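Local structure of nisin leader peptide-processing serine protease NisP (Lactococcus lactis subsp. lactis, 4MZD) at residues K325-Q329 / G330-K334. The protein probably acts as a subtilisin-like serine endopeptidase that removes the leader peptide from the lantibiotic nisin during its biosynthesis. Residues are numbered along the deposited sequence; the frame is centred on the assembly and turned at random.
Sequences KFVSQ and GYYLK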
loop_
_atom_site.group_PDB
_atom_site.type_symbol
_atom_site.label_atom_id
_atom_site.label_comp_id
_atom_site.label_asym_id
_atom_site.label_seq_id
_atom_site.Cartn_x
_atom_site.Cartn_y
_atom_site.Cartn_z
ATOM N N LYS A 325 -22.520 -15.607 9.371
ATOM C CA LYS A 325 -23.494 -15.000 8.469
ATOM C C LYS A 325 -22.810 -14.237 7.334
ATOM O O LYS A 325 -23.286 -14.231 6.200
ATOM C CB LYS A 325 -24.438 -14.080 9.253
ATOM C CG LYS A 325 -25.413 -13.268 8.401
ATOM C CD LYS A 325 -26.466 -12.570 9.260
ATOM C CE LYS A 325 -27.286 -11.580 8.438
ATOM N NZ LYS A 325 -28.362 -10.930 9.244
ATOM N N PHE A 326 -21.700 -13.576 7.652
ATOM C CA PHE A 326 -20.906 -12.876 6.650
ATOM C C PHE A 326 -20.556 -13.823 5.513
ATOM O O PHE A 326 -20.657 -13.477 4.335
ATOM C CB PHE A 326 -19.630 -12.325 7.300
ATOM C CG PHE A 326 -18.728 -11.566 6.358
ATOM C CD1 PHE A 326 -19.066 -10.293 5.919
ATOM C CD2 PHE A 326 -17.529 -12.118 5.930
ATOM C CE1 PHE A 326 -18.234 -9.604 5.056
ATOM C CE2 PHE A 326 -16.690 -11.423 5.077
ATOM C CZ PHE A 326 -17.039 -10.165 4.643
ATOM N N VAL A 327 -20.143 -15.030 5.878
ATOM C CA VAL A 327 -19.748 -16.018 4.894
ATOM C C VAL A 327 -20.966 -16.717 4.287
ATOM O O VAL A 327 -21.099 -16.782 3.069
ATOM C CB VAL A 327 -18.768 -17.047 5.497
ATOM C CG1 VAL A 327 -18.448 -18.140 4.490
ATOM C CG2 VAL A 327 -17.492 -16.358 5.956
ATOM N N SER A 328 -21.864 -17.224 5.125
ATOM C CA SER A 328 -22.984 -18.014 4.616
ATOM C C SER A 328 -23.947 -17.209 3.738
ATOM O O SER A 328 -24.585 -17.763 2.841
ATOM C CB SER A 328 -23.745 -18.691 5.757
ATOM O OG SER A 328 -24.555 -17.763 6.451
ATOM N N GLN A 329 -24.058 -15.909 3.994
ATOM C CA GLN A 329 -24.938 -15.069 3.185
ATOM C C GLN A 329 -24.185 -14.350 2.061
ATOM O O GLN A 329 -24.770 -13.554 1.325
ATOM C CB GLN A 329 -25.713 -14.075 4.057
ATOM C CG GLN A 329 -26.654 -14.748 5.049
ATOM C CD GLN A 329 -27.563 -13.770 5.772
ATOM O OE1 GLN A 329 -27.546 -12.569 5.501
ATOM N NE2 GLN A 329 -28.364 -14.282 6.699
ATOM N N GLY A 330 -22.887 -14.630 1.937
ATOM C CA GLY A 330 -22.100 -14.163 0.809
ATOM C C GLY A 330 -21.737 -12.689 0.800
ATOM O O GLY A 330 -21.424 -12.139 -0.261
ATOM N N TYR A 331 -21.751 -12.044 1.966
ATOM C CA TYR A 331 -21.379 -10.636 2.043
ATOM C C TYR A 331 -19.977 -10.388 1.503
ATOM O O TYR A 331 -19.709 -9.333 0.920
ATOM C CB TYR A 331 -21.473 -10.129 3.485
ATOM C CG TYR A 331 -22.884 -9.872 3.961
ATOM C CD1 TYR A 331 -23.501 -8.654 3.717
ATOM C CD2 TYR A 331 -23.603 -10.849 4.643
ATOM C CE1 TYR A 331 -24.789 -8.410 4.145
ATOM C CE2 TYR A 331 -24.894 -10.612 5.076
ATOM C CZ TYR A 331 -25.476 -9.392 4.821
ATOM O OH TYR A 331 -26.758 -9.147 5.244
ATOM N N TYR A 332 -19.082 -11.349 1.713
ATOM C CA TYR A 332 -17.692 -11.179 1.301
ATOM C C TYR A 332 -17.551 -10.949 -0.204
ATOM O O TYR A 332 -16.578 -10.346 -0.638
ATOM C CB TYR A 332 -16.835 -12.378 1.728
ATOM C CG TYR A 332 -17.245 -13.667 1.063
ATOM C CD1 TYR A 332 -16.658 -14.078 -0.127
ATOM C CD2 TYR A 332 -18.223 -14.472 1.621
ATOM C CE1 TYR A 332 -17.038 -15.249 -0.736
ATOM C CE2 TYR A 332 -18.610 -15.643 1.021
ATOM C CZ TYR A 332 -18.015 -16.028 -0.161
ATOM O OH TYR A 332 -18.405 -17.198 -0.765
ATOM N N LEU A 333 -18.502 -11.439 -0.998
ATOM C CA LEU A 333 -18.396 -11.325 -2.450
ATOM C C LEU A 333 -18.350 -9.878 -2.918
ATOM O O LEU A 333 -17.698 -9.558 -3.916
ATOM C CB LEU A 333 -19.560 -12.041 -3.132
ATOM C CG LEU A 333 -19.606 -13.555 -2.947
ATOM C CD1 LEU A 333 -20.978 -14.095 -3.310
ATOM C CD2 LEU A 333 -18.526 -14.224 -3.789
ATOM N N LYS A 334 -19.062 -9.011 -2.207
ATOM C CA LYS A 334 -19.083 -7.593 -2.540
ATOM C C LYS A 334 -18.285 -6.737 -1.563
ATOM O O LYS A 334 -17.895 -5.626 -1.904
ATOM C CB LYS A 334 -20.519 -7.079 -2.619
ATOM C CG LYS A 334 -21.334 -7.729 -3.718
ATOM C CD LYS A 334 -22.671 -7.033 -3.913
ATOM C CE LYS A 334 -23.418 -6.866 -2.602
ATOM N NZ LYS A 334 -22.984 -5.656 -1.850
#
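Phe-326 lays its ring against the start of the next segment, where Tyr-331 and Tyr-332 follow the Gly-330 turn. Its CG stands anti to the backbone N (chi1 -180°), which carries the ring past the helix end and against both tyrosines. Rim carbon CD1 abuts CB of Tyr-331 at 3.4 Å, while CE2 across the ring meets CB of Tyr-332 at 3.5 Å. Between these bumps the N of Tyr-332 sits over one ring face, offset toward the rim.

The tyrosine rings diverge from this seat. Tyr-331 reaches across the end of the helix, side by side with Gln-329, whose extended side chain points the same way; amide and ring planes are 26° apart, and OE1 approaches CE2 of Tyr-331 at 3.3 Å, at the ring edge. CE of the extended Lys-325 chain passes the Tyr-331 hydroxyl, 4.0 Å from OH. With chi1 at 64°, CG of Tyr-332 lies between its backbone N and carbonyl carbon, and the ring turns back toward the helix end, its edge facing Val-327, with CE2 3.4 Å from Val-327 O.

Gly-330, in positive phi, turns the chain in a Schellman motif: its N donates to Val-327 O at 3.0 Å, and Tyr-331 N makes a weak bond to Phe-326 O. The joint links helix 316-328 to helix 332-335 at the surface of the subtilase-family domain, away from the predicted charge-relay residues. Phe-318 and Trp-336 add aromatic contacts to Phe-326, Tyr-321 stacks on Tyr-331, and Tyr-348 meets Tyr-332 edge-to-face, tying it to hairpin 337-340/346-349.

One sound and one weak backbone bond close the helix, and apolar contact on the buried Phe-326 ring supplements them; the Val-327 carbonyl, facing the Tyr-332 ring edge, probably gains a modest electrostatic attraction.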